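Local coordinates for protein serine protease inhibitor 4, isoform B (Drosophila melanogaster, PDB 4P0F) that probably inhibits serine- and cysteine-type endopeptidases as a member of the serpin family, and is present here in its cleaved form, at residues P38-T43 against A333-A338; M47-A52 against Q59-L64; D101-R106 against S307-K312; T329-A334 against P371-S376. One frame throughout, in Å; residues are numbered along the deposited sequence.

Contacts 1, 2 and 4 are buried, whereas contact 3 lies at the surface, its centre about 28 Å from that of the chain. Strand 328-341, the inserted reactive loop, serves both contact 1 and contact 4, which share Ala-333 and Ala-334 and touch each other through Pro-38. Helix 38-49 likewise serves contacts 1 and 2, joined by Gln-42 NE2 to Leu-64 O and by packing of Met-337 on Ala-48. Chemistry follows place: hydroxyls meet beneath the sheet in contact 1, an arginine-aspartate pair ties two helices in contact 2, contact 3 mixes a phenol-carboxylate bond with a water bridge, and contact 4 is wholly apolar, an aromatic ring against alanines.

Contact 1: residues P38-T43 against A333-A338; sequences PFSIQT and AATGMA
A small polar contact, buried near the centre of the chain, joins the first turns of helix 38-49 to strand 333-338 of the main serpin sheet, with Ser-40 and Ile-41 meeting Thr-335. The helix segment runs at only 21° to the strand, their axes 7.5 Å apart. The hydroxyls of Ser-40 and Thr-335 meet tip to tip, with Ser-40 OG 2.8 Å from Thr-335 OG1. Ser-40 reaches across because OG stands anti to its own nitrogen (chi1 174°), while Thr-335 keeps OG1 beside its backbone N and pointed at the helix. Ile-41 crosses the threonine at about a right angle and brings CG1 to 3.7 Å from Thr-335 OG1, lending a hydrocarbon flank to the polar pair. Each hydroxyl also has a partner on a flanking strand: Thr-335 OG1 is hydrogen-bonded to His-318 ND1 on strand 311-324, and Ser-40 OG to Asn-167 OD1 on strand 161-174. Two buried oxygens thus share a network that spans the inserted strand and both its neighbours. Serine, asparagine and histidine grouped between this helix and the central strands are characteristic of the serpin shutter region, here with the reactive-loop strand inserted between strands 161-174 and 311-324.

Contact 2: residues M47-A52 against Q59-L64; sequences MARLGA and QLDQGL
The guanidinium of Arg-49 takes the carboxylate of Asp-61 at its edge, OD1 lying near its plane, and neither face of the group is met from residues 59-64. The two flat groups are turned 35° from each other, so the pairing is skewed. Arg-49 NE carries the stronger bond, 2.7 Å to Asp-61 OD1, which it approaches on the syn side and 17° out of the carboxylate plane; the N-H...O angle of 141° shows that the bond is bent. A second, weak bond runs from Arg-49 NH2 to Asp-61 OD2 at 3.3 Å, making the salt bridge two-pronged but uneven. The arginine chain leaves with CG anti to the backbone N and then bends sharply at chi2, which turns the end of the chain toward the aspartate. Helix 38-49 and helix 54-64 are consecutive helices of the serpin fold, and a type I turn from Arg-49 to Ala-52 helps redirect the chain between them. Below the salt bridge the contact becomes apolar. Leu-60 lays its CB 3.9 Å from Arg-49 CG, against the aliphatic root of the arginine, while its CD1 comes 4.2 Å from Ala-52 CB just past the turn. Ile-74 of helix 71-84 touches both Arg-49 and Asp-61, and Pro-71 also packs on the arginine. With such surroundings the paired charges are buried, and each would probably be costly to leave without the other. Phe-301 and Ala-57 also touch Ala-52.

Contact 3: residues D101-R106 against S307-K312; sequences DGYQLR and SPEPLK
Neither backbone is in regular structure where Tyr-103 faces Ser-307, their CA atoms 7.2 Å apart, and a water bridges the chains by accepting from Gln-104 N and Ser-307 N, each 3.1 Å from it. The phenol of Tyr-103 carries the side-chain contact. Its OH donates to Glu-309 OE2 at 2.7 Å, on the syn side of the carboxylate and 17° out of its plane. The glutamate, extended beyond CG, crosses the tyrosine at about a right angle, with ring and carboxylate planes 70° apart. Ser-307 joins at the ring edge, where CB sits in plane and 3.9 Å from Tyr-103 CE2. The other glutamate oxygen, OE1, forms a salt bridge with Arg-162 of strand 161-174, which also packs on the tyrosine; the two oxygens of the carboxylate thus have separate partners, which probably fixes its rotation. A phenylalanine in place of Tyr-103 would probably leave Glu-309 OE2 without its hydroxyl donor and the carboxylate freer to turn about its bond to CG. Ser-307 OG is turned back to its own chain and accepts from Glu-309 N at 3.2 Å, in a nearly straight bond (168°). That is an ST turn, shaping the loop that enters strand 311-324 of the main serpin sheet.

Contact 4: residues T329-A334 against P371-S376; sequences TEAAAA and PLFWGS
Phe-373 lies between the main serpin sheet (sheet A) and sheet B, to which strand 370-377 belongs, pressing its ring against Ala-331, Ala-332 and Ala-333 of the reactive-loop strand inserted in the main sheet. Strand segments 329-334 and 373-376 cross at 104°, their axes 9.3 Å apart, and so they pack face to face through side chains without pairing. The CH-pi contact comes first: Ala-331 CB sits almost over the centre of the Phe-373 ring, 3.8 Å from the centroid and 11° off the ring normal. Apolar packing adds Ala-333, whose CB approaches Phe-373 CE2 obliquely at 3.8 Å. With CG anti to its carbonyl carbon (chi1 -67°), the phenylalanine is directed across the gap between sheets. Cutting Phe-373 back to an alanine is likely to open a gap against Ala-331 and Ala-333, leaving their methyls without this ring. Leu-372 and Phe-373 both face Leu-364 in a classic beta bulge, where the chain turns a corner; Leu-364 belongs to strand 360-366 and touches the phenylalanine as well. Backbone contact completes the set: at the ring edge, near its plane, Phe-373 CE2 lies 3.6 Å from the carbonyl carbon C of Ala-332.

Contact 1: residues P38-T43 against A333-A338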
loop_
_atom_site.group_PDB
_atom_site.type_symbol
_atom_site.label_atom_id
_atom_site.label_comp_id
_atom_site.label_asym_id
_atom_site.label_seq_id
_atom_site.Cartn_x
_atom_site.Cartn_y
_atom_site.Cartn_z
ATOM N N PRO A 38 1.107 -1.314 1.235
ATOM C CA PRO A 38 0.886 -2.525 2.039
ATOM C C PRO A 38 0.126 -2.219 3.324
ATOM O O PRO A 38 -0.677 -3.052 3.782
ATOM C CB PRO A 38 2.304 -3.034 2.315
ATOM C CG PRO A 38 3.207 -1.901 2.076
ATOM C CD PRO A 38 2.543 -1.018 1.060
ATOM N N PHE A 39 0.343 -1.033 3.882
ATOM C CA PHE A 39 -0.344 -0.634 5.103
ATOM C C PHE A 39 -1.854 -0.600 4.885
ATOM O O PHE A 39 -2.631 -1.036 5.748
ATOM C CB PHE A 39 0.129 0.730 5.592
ATOM C CG PHE A 39 -0.552 1.172 6.854
ATOM C CD1 PHE A 39 -1.745 1.868 6.804
ATOM C CD2 PHE A 39 -0.028 0.848 8.093
ATOM C CE1 PHE A 39 -2.394 2.248 7.969
ATOM C CE2 PHE A 39 -0.673 1.231 9.258
ATOM C CZ PHE A 39 -1.861 1.935 9.189
ATOM N N SER A 40 -2.270 -0.057 3.746
ATOM C CA SER A 40 -3.686 0.038 3.410
ATOM C C SER A 40 -4.313 -1.348 3.273
ATOM O O SER A 40 -5.431 -1.605 3.762
ATOM C CB SER A 40 -3.860 0.839 2.115
ATOM O OG SER A 40 -5.194 0.843 1.661
ATOM N N ILE A 41 -3.598 -2.236 2.598
ATOM C CA ILE A 41 -4.080 -3.587 2.379
ATOM C C ILE A 41 -4.202 -4.332 3.703
ATOM O O ILE A 41 -5.235 -4.951 3.973
ATOM C CB ILE A 41 -3.152 -4.355 1.405
ATOM C CG1 ILE A 41 -3.189 -3.689 0.022
ATOM C CG2 ILE A 41 -3.566 -5.817 1.289
ATOM C CD1 ILE A 41 -2.083 -4.110 -0.892
ATOM N N GLN A 42 -3.158 -4.295 4.526
ATOM C CA GLN A 42 -3.192 -5.030 5.793
ATOM C C GLN A 42 -4.284 -4.499 6.731
ATOM O O GLN A 42 -4.974 -5.275 7.402
ATOM C CB GLN A 42 -1.846 -4.969 6.495
ATOM C CG GLN A 42 -1.652 -6.050 7.542
ATOM C CD GLN A 42 -0.483 -5.779 8.466
ATOM O OE1 GLN A 42 -0.326 -4.677 8.988
ATOM N NE2 GLN A 42 0.348 -6.796 8.682
ATOM N N THR A 43 -4.449 -3.178 6.760
ATOM C CA THR A 43 -5.443 -2.538 7.608
ATOM C C THR A 43 -6.844 -2.942 7.180
ATOM O O THR A 43 -7.666 -3.323 8.016
ATOM C CB THR A 43 -5.297 -1.005 7.568
ATOM O OG1 THR A 43 -3.995 -0.652 8.044
ATOM C CG2 THR A 43 -6.333 -0.331 8.453
ATOM N N ALA A 333 -3.443 5.812 -1.904
ATOM C CA ALA A 333 -3.926 4.485 -2.212
ATOM C C ALA A 333 -5.235 4.253 -1.485
ATOM O O ALA A 333 -5.547 4.944 -0.519
ATOM C CB ALA A 333 -2.907 3.428 -1.813
ATOM N N ALA A 334 -5.984 3.265 -1.948
ATOM C CA ALA A 334 -7.149 2.805 -1.211
ATOM C C ALA A 334 -7.362 1.334 -1.478
ATOM O O ALA A 334 -6.992 0.825 -2.537
ATOM C CB ALA A 334 -8.399 3.617 -1.584
ATOM N N THR A 335 -7.933 0.658 -0.482
ATOM C CA THR A 335 -8.286 -0.747 -0.580
ATOM C C THR A 335 -9.756 -0.911 -0.197
ATOM O O THR A 335 -10.181 -0.416 0.842
ATOM C CB THR A 335 -7.422 -1.626 0.342
ATOM O OG1 THR A 335 -6.030 -1.344 0.143
ATOM C CG2 THR A 335 -7.675 -3.101 0.069
ATOM N N GLY A 336 -10.520 -1.566 -1.068
ATOM C CA GLY A 336 -11.924 -1.837 -0.813
ATOM C C GLY A 336 -12.176 -3.331 -0.851
ATOM O O GLY A 336 -11.802 -4.003 -1.809
ATOM N N MET A 337 -12.821 -3.836 0.200
ATOM C CA MET A 337 -13.188 -5.250 0.289
ATOM C C MET A 337 -14.691 -5.378 0.286
ATOM O O MET A 337 -15.342 -4.892 1.205
ATOM C CB MET A 337 -12.643 -5.890 1.559
ATOM C CG MET A 337 -11.131 -6.107 1.586
ATOM S SD MET A 337 -10.575 -7.086 3.009
ATOM C CE MET A 337 -11.971 -8.216 3.144
ATOM N N ALA A 338 -15.235 -6.025 -0.737
ATOM C CA ALA A 338 -16.682 -6.233 -0.828
ATOM C C ALA A 338 -17.051 -7.563 -0.206
ATOM O O ALA A 338 -16.472 -8.579 -0.552
ATOM C CB ALA A 338 -17.134 -6.178 -2.267
#

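Contact 2: residues M47-A52 against Q59-L64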
loop_
_atom_site.group_PDB
_atom_site.type_symbol
_atom_site.label_atom_id
_atom_site.label_comp_id
_atom_site.label_asym_id
_atom_site.label_seq_id
_atom_site.Cartn_x
_atom_site.Cartn_y
_atom_site.Cartn_z
ATOM N N MET A 47 -9.453 -5.314 9.382
ATOM C CA MET A 47 -10.823 -4.933 9.719
ATOM C C MET A 47 -11.776 -6.069 9.393
ATOM O O MET A 47 -12.681 -6.375 10.179
ATOM C CB MET A 47 -11.240 -3.651 8.983
ATOM C CG MET A 47 -10.593 -2.389 9.560
ATOM S SD MET A 47 -11.284 -0.846 8.933
ATOM C CE MET A 47 -10.678 -0.875 7.267
ATOM N N ALA A 48 -11.586 -6.699 8.242
ATOM C CA ALA A 48 -12.444 -7.822 7.877
ATOM C C ALA A 48 -12.240 -8.966 8.855
ATOM O O ALA A 48 -13.205 -9.626 9.248
ATOM C CB ALA A 48 -12.173 -8.274 6.459
ATOM N N ARG A 49 -10.998 -9.185 9.283
ATOM C CA ARG A 49 -10.726 -10.280 10.219
ATOM C C ARG A 49 -11.512 -10.148 11.527
ATOM O O ARG A 49 -11.858 -11.158 12.158
ATOM C CB ARG A 49 -9.220 -10.373 10.515
ATOM C CG ARG A 49 -8.858 -11.521 11.445
ATOM C CD ARG A 49 -8.796 -11.078 12.891
ATOM N NE ARG A 49 -8.559 -12.191 13.813
ATOM C CZ ARG A 49 -9.501 -12.855 14.480
ATOM N NH1 ARG A 49 -10.797 -12.562 14.347
ATOM N NH2 ARG A 49 -9.138 -13.827 15.304
ATOM N N LEU A 50 -11.804 -8.918 11.942
ATOM C CA LEU A 50 -12.561 -8.698 13.180
ATOM C C LEU A 50 -13.931 -9.367 13.141
ATOM O O LEU A 50 -14.501 -9.688 14.184
ATOM C CB LEU A 50 -12.762 -7.211 13.450
ATOM C CG LEU A 50 -11.528 -6.329 13.599
ATOM C CD1 LEU A 50 -11.996 -4.918 13.930
ATOM C CD2 LEU A 50 -10.585 -6.870 14.663
ATOM N N GLY A 51 -14.457 -9.554 11.935
ATOM C CA GLY A 51 -15.755 -10.181 11.759
ATOM C C GLY A 51 -15.683 -11.642 11.356
ATOM O O GLY A 51 -16.715 -12.269 11.118
ATOM N N ALA A 52 -14.468 -12.180 11.278
ATOM C CA ALA A 52 -14.246 -13.552 10.844
ATOM C C ALA A 52 -14.180 -14.519 12.020
ATOM O O ALA A 52 -13.916 -14.125 13.156
ATOM C CB ALA A 52 -12.963 -13.640 10.014
ATOM N N GLN A 59 -6.602 -18.063 9.069
ATOM C CA GLN A 59 -5.884 -17.788 7.823
ATOM C C GLN A 59 -5.508 -16.307 7.731
ATOM O O GLN A 59 -4.370 -15.972 7.392
ATOM C CB GLN A 59 -6.719 -18.178 6.602
ATOM C CG GLN A 59 -6.730 -19.660 6.283
ATOM C CD GLN A 59 -7.380 -19.965 4.940
ATOM O OE1 GLN A 59 -7.850 -19.058 4.239
ATOM N NE2 GLN A 59 -7.408 -21.238 4.576
ATOM N N LEU A 60 -6.460 -15.428 8.036
ATOM C CA LEU A 60 -6.200 -13.991 7.983
ATOM C C LEU A 60 -5.113 -13.583 8.989
ATOM O O LEU A 60 -4.181 -12.868 8.631
ATOM C CB LEU A 60 -7.489 -13.205 8.225
ATOM C CG LEU A 60 -8.365 -13.142 6.975
ATOM C CD1 LEU A 60 -9.810 -12.812 7.354
ATOM C CD2 LEU A 60 -7.832 -12.133 5.981
ATOM N N ASP A 61 -5.208 -14.056 10.229
ATOM C CA ASP A 61 -4.182 -13.769 11.232
ATOM C C ASP A 61 -2.788 -14.149 10.745
ATOM O O ASP A 61 -1.850 -13.363 10.825
ATOM C CB ASP A 61 -4.446 -14.520 12.544
ATOM C CG ASP A 61 -5.631 -13.979 13.310
ATOM O OD1 ASP A 61 -6.073 -12.859 13.012
ATOM O OD2 ASP A 61 -6.107 -14.684 14.234
ATOM N N GLN A 62 -2.650 -15.372 10.253
ATOM C CA GLN A 62 -1.339 -15.899 9.946
ATOM C C GLN A 62 -0.842 -15.427 8.584
ATOM O O GLN A 62 0.352 -15.249 8.402
ATOM C CB GLN A 62 -1.359 -17.425 10.030
ATOM C CG GLN A 62 -1.836 -17.883 11.392
ATOM C CD GLN A 62 -1.909 -19.380 11.516
ATOM O OE1 GLN A 62 -1.832 -20.101 10.527
ATOM N NE2 GLN A 62 -2.051 -19.856 12.737
ATOM N N GLY A 63 -1.752 -15.187 7.645
ATOM C CA GLY A 63 -1.348 -14.712 6.328
ATOM C C GLY A 63 -0.988 -13.228 6.304
ATOM O O GLY A 63 -0.147 -12.804 5.516
ATOM N N LEU A 64 -1.631 -12.447 7.166
ATOM C CA LEU A 64 -1.361 -11.008 7.275
ATOM C C LEU A 64 -0.247 -10.696 8.273
ATOM O O LEU A 64 0.339 -9.603 8.254
ATOM C CB LEU A 64 -2.629 -10.267 7.705
ATOM C CG LEU A 64 -3.828 -10.352 6.762
ATOM C CD1 LEU A 64 -5.060 -9.764 7.432
ATOM C CD2 LEU A 64 -3.519 -9.639 5.457
#

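Contact 3: residues D101-R106 against S307-K312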
loop_
_atom_site.group_PDB
_atom_site.type_symbol
_atom_site.label_atom_id
_atom_site.label_comp_id
_atom_site.label_asym_id
_atom_site.label_seq_id
_atom_site.Cartn_x
_atom_site.Cartn_y
_atom_site.Cartn_z
ATOM N N ASP A 101 -28.333 -1.176 3.531
ATOM C CA ASP A 101 -29.484 -0.645 4.267
ATOM C C ASP A 101 -30.260 -1.766 4.932
ATOM O O ASP A 101 -30.558 -2.775 4.296
ATOM C CB ASP A 101 -30.449 0.110 3.352
ATOM C CG ASP A 101 -29.943 1.483 2.939
ATOM O OD1 ASP A 101 -29.061 2.054 3.619
ATOM O OD2 ASP A 101 -30.464 1.997 1.927
ATOM N N GLY A 102 -30.613 -1.561 6.198
ATOM C CA GLY A 102 -31.454 -2.491 6.932
ATOM C C GLY A 102 -30.677 -3.511 7.746
ATOM O O GLY A 102 -31.229 -4.128 8.662
ATOM N N TYR A 103 -29.400 -3.701 7.420
ATOM C CA TYR A 103 -28.559 -4.629 8.170
ATOM C C TYR A 103 -27.813 -3.898 9.281
ATOM O O TYR A 103 -27.338 -2.785 9.092
ATOM C CB TYR A 103 -27.576 -5.343 7.235
ATOM C CG TYR A 103 -28.264 -6.376 6.382
ATOM C CD1 TYR A 103 -28.872 -6.022 5.192
ATOM C CD2 TYR A 103 -28.345 -7.709 6.786
ATOM C CE1 TYR A 103 -29.530 -6.960 4.416
ATOM C CE2 TYR A 103 -28.984 -8.645 6.010
ATOM C CZ TYR A 103 -29.573 -8.267 4.822
ATOM O OH TYR A 103 -30.229 -9.187 4.040
ATOM N N GLN A 104 -27.757 -4.525 10.449
ATOM C CA GLN A 104 -27.071 -3.966 11.606
ATOM C C GLN A 104 -25.777 -4.727 11.858
ATOM O O GLN A 104 -25.750 -5.957 11.800
ATOM C CB GLN A 104 -27.959 -4.034 12.843
ATOM C CG GLN A 104 -29.302 -3.350 12.670
ATOM C CD GLN A 104 -30.044 -3.215 13.974
ATOM O OE1 GLN A 104 -30.927 -4.017 14.291
ATOM N NE2 GLN A 104 -29.686 -2.199 14.749
ATOM N N LEU A 105 -24.715 -3.989 12.140
ATOM C CA LEU A 105 -23.457 -4.592 12.549
ATOM C C LEU A 105 -23.601 -5.207 13.928
ATOM O O LEU A 105 -24.385 -4.731 14.741
ATOM C CB LEU A 105 -22.344 -3.553 12.574
ATOM C CG LEU A 105 -22.035 -2.819 11.271
ATOM C CD1 LEU A 105 -20.836 -1.919 11.466
ATOM C CD2 LEU A 105 -21.793 -3.784 10.131
ATOM N N ARG A 106 -22.849 -6.269 14.196
ATOM C CA ARG A 106 -22.767 -6.790 15.550
ATOM C C ARG A 106 -22.028 -5.784 16.419
ATOM O O ARG A 106 -21.152 -5.075 15.937
ATOM C CB ARG A 106 -22.074 -8.152 15.568
ATOM C CG ARG A 106 -22.879 -9.208 14.842
ATOM C CD ARG A 106 -22.360 -10.608 15.073
ATOM N NE ARG A 106 -22.596 -11.084 16.433
ATOM C CZ ARG A 106 -22.305 -12.312 16.857
ATOM N NH1 ARG A 106 -21.780 -13.204 16.027
ATOM N NH2 ARG A 106 -22.548 -12.655 18.115
ATOM N N SER A 307 -27.493 -10.435 11.387
ATOM C CA SER A 307 -28.112 -11.431 10.520
ATOM C C SER A 307 -27.333 -12.731 10.466
ATOM O O SER A 307 -26.108 -12.697 10.355
ATOM C CB SER A 307 -28.232 -10.872 9.102
ATOM O OG SER A 307 -28.590 -11.900 8.197
ATOM N N PRO A 308 -28.029 -13.879 10.489
ATOM C CA PRO A 308 -27.292 -15.145 10.396
ATOM C C PRO A 308 -26.895 -15.550 8.967
ATOM O O PRO A 308 -26.307 -16.622 8.795
ATOM C CB PRO A 308 -28.273 -16.156 10.994
ATOM C CG PRO A 308 -29.597 -15.605 10.698
ATOM C CD PRO A 308 -29.465 -14.105 10.754
ATOM N N GLU A 309 -27.171 -14.708 7.974
ATOM C CA GLU A 309 -26.770 -14.987 6.595
ATOM C C GLU A 309 -25.282 -15.268 6.493
ATOM O O GLU A 309 -24.473 -14.430 6.889
ATOM C CB GLU A 309 -27.087 -13.810 5.673
ATOM C CG GLU A 309 -28.565 -13.554 5.471
ATOM C CD GLU A 309 -28.846 -12.275 4.711
ATOM O OE1 GLU A 309 -27.898 -11.705 4.134
ATOM O OE2 GLU A 309 -30.018 -11.830 4.703
ATOM N N PRO A 310 -24.909 -16.439 5.961
ATOM C CA PRO A 310 -23.480 -16.645 5.707
ATOM C C PRO A 310 -22.940 -15.666 4.666
ATOM O O PRO A 310 -23.631 -15.361 3.687
ATOM C CB PRO A 310 -23.422 -18.086 5.193
ATOM C CG PRO A 310 -24.619 -18.729 5.742
ATOM C CD PRO A 310 -25.677 -17.680 5.769
ATOM N N LEU A 311 -21.712 -15.193 4.887
ATOM C CA LEU A 311 -21.089 -14.172 4.046
ATOM C C LEU A 311 -19.775 -14.666 3.469
ATOM O O LEU A 311 -19.150 -15.572 4.022
ATOM C CB LEU A 311 -20.816 -12.889 4.846
ATOM C CG LEU A 311 -21.982 -12.289 5.642
ATOM C CD1 LEU A 311 -21.496 -11.083 6.441
ATOM C CD2 LEU A 311 -23.121 -11.902 4.725
ATOM N N LYS A 312 -19.353 -14.054 2.364
ATOM C CA LYS A 312 -18.014 -14.269 1.829
ATOM C C LYS A 312 -17.509 -13.007 1.125
ATOM O O LYS A 312 -18.268 -12.096 0.824
ATOM C CB LYS A 312 -17.993 -15.458 0.866
ATOM C CG LYS A 312 -18.696 -15.214 -0.443
ATOM C CD LYS A 312 -18.694 -16.465 -1.303
ATOM C CE LYS A 312 -19.418 -16.233 -2.616
ATOM N NZ LYS A 312 -19.365 -17.449 -3.478
HETATM O O HOH W 1 -28.280 -7.556 10.396
#

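Contact 4: residues T329-A334 against P371-S376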
loop_
_atom_site.group_PDB
_atom_site.type_symbol
_atom_site.label_atom_id
_atom_site.label_comp_id
_atom_site.label_asym_id
_atom_site.label_seq_id
_atom_site.Cartn_x
_atom_site.Cartn_y
_atom_site.Cartn_z
ATOM N N THR A 329 7.080 14.415 -2.854
ATOM C CA THR A 329 6.336 13.252 -3.296
ATOM C C THR A 329 4.893 13.387 -2.853
ATOM O O THR A 329 4.620 13.862 -1.751
ATOM C CB THR A 329 6.928 11.953 -2.712
ATOM O OG1 THR A 329 8.274 11.817 -3.166
ATOM C CG2 THR A 329 6.116 10.727 -3.135
ATOM N N GLU A 330 3.980 13.006 -3.734
ATOM C CA GLU A 330 2.590 12.827 -3.349
ATOM C C GLU A 330 2.187 11.422 -3.728
ATOM O O GLU A 330 2.475 10.961 -4.831
ATOM C CB GLU A 330 1.668 13.858 -4.012
ATOM C CG GLU A 330 0.231 13.721 -3.529
ATOM C CD GLU A 330 -0.689 14.863 -3.941
ATOM O OE1 GLU A 330 -0.303 15.676 -4.809
ATOM O OE2 GLU A 330 -1.812 14.941 -3.381
ATOM N N ALA A 331 1.544 10.732 -2.792
ATOM C CA ALA A 331 1.125 9.360 -3.013
ATOM C C ALA A 331 -0.216 9.133 -2.357
ATOM O O ALA A 331 -0.550 9.786 -1.375
ATOM C CB ALA A 331 2.145 8.383 -2.466
ATOM N N ALA A 332 -0.982 8.205 -2.918
ATOM C CA ALA A 332 -2.270 7.861 -2.359
ATOM C C ALA A 332 -2.604 6.432 -2.720
ATOM O O ALA A 332 -2.123 5.905 -3.718
ATOM C CB ALA A 332 -3.354 8.801 -2.865
ATOM N N ALA A 333 -3.443 5.812 -1.904
ATOM C CA ALA A 333 -3.926 4.485 -2.212
ATOM C C ALA A 333 -5.235 4.253 -1.485
ATOM O O ALA A 333 -5.547 4.944 -0.519
ATOM C CB ALA A 333 -2.907 3.428 -1.813
ATOM N N ALA A 334 -5.984 3.265 -1.948
ATOM C CA ALA A 334 -7.149 2.805 -1.211
ATOM C C ALA A 334 -7.362 1.334 -1.478
ATOM O O ALA A 334 -6.992 0.825 -2.537
ATOM C CB ALA A 334 -8.399 3.617 -1.584
ATOM N N PRO A 371 6.575 0.322 6.350
ATOM C CA PRO A 371 6.377 0.746 4.965
ATOM C C PRO A 371 4.945 1.175 4.675
ATOM O O PRO A 371 4.007 0.434 4.951
ATOM C CB PRO A 371 6.747 -0.499 4.167
ATOM C CG PRO A 371 6.426 -1.626 5.060
ATOM C CD PRO A 371 6.591 -1.149 6.466
ATOM N N LEU A 372 4.784 2.376 4.130
ATOM C CA LEU A 372 3.454 2.900 3.802
ATOM C C LEU A 372 3.134 2.689 2.332
ATOM O O LEU A 372 1.991 2.398 1.973
ATOM C CB LEU A 372 3.362 4.386 4.156
ATOM C CG LEU A 372 3.445 4.703 5.648
ATOM C CD1 LEU A 372 3.500 6.202 5.880
ATOM C CD2 LEU A 372 2.283 4.071 6.413
ATOM N N PHE A 373 4.154 2.835 1.491
ATOM C CA PHE A 373 4.058 2.588 0.058
ATOM C C PHE A 373 5.293 1.808 -0.383
ATOM O O PHE A 373 6.381 1.954 0.194
ATOM C CB PHE A 373 3.954 3.892 -0.751
ATOM C CG PHE A 373 2.686 4.648 -0.530
ATOM C CD1 PHE A 373 2.563 5.516 0.533
ATOM C CD2 PHE A 373 1.615 4.491 -1.386
ATOM C CE1 PHE A 373 1.399 6.219 0.743
ATOM C CE2 PHE A 373 0.449 5.195 -1.176
ATOM C CZ PHE A 373 0.343 6.041 -0.105
ATOM N N TRP A 374 5.116 1.011 -1.422
ATOM C CA TRP A 374 6.164 0.164 -1.964
ATOM C C TRP A 374 5.973 0.100 -3.472
ATOM O O TRP A 374 4.844 -0.028 -3.953
ATOM C CB TRP A 374 6.082 -1.225 -1.336
ATOM C CG TRP A 374 7.301 -2.066 -1.452
ATOM C CD1 TRP A 374 7.898 -2.488 -2.600
ATOM C CD2 TRP A 374 8.066 -2.628 -0.371
ATOM N NE1 TRP A 374 8.997 -3.257 -2.305
ATOM C CE2 TRP A 374 9.118 -3.361 -0.945
ATOM C CE3 TRP A 374 7.964 -2.573 1.021
ATOM C CZ2 TRP A 374 10.066 -4.032 -0.173
ATOM C CZ3 TRP A 374 8.897 -3.239 1.782
ATOM C CH2 TRP A 374 9.935 -3.957 1.187
ATOM N N GLY A 375 7.059 0.192 -4.233
ATOM C CA GLY A 375 6.916 0.118 -5.670
ATOM C C GLY A 375 8.180 -0.183 -6.437
ATOM O O GLY A 375 9.257 -0.356 -5.864
ATOM N N SER A 376 8.001 -0.264 -7.750
ATOM C CA SER A 376 9.052 -0.522 -8.720
ATOM C C SER A 376 8.987 0.481 -9.852
ATOM O O SER A 376 7.905 0.860 -10.283
ATOM C CB SER A 376 8.907 -1.915 -9.331
ATOM O OG SER A 376 9.234 -2.931 -8.421
#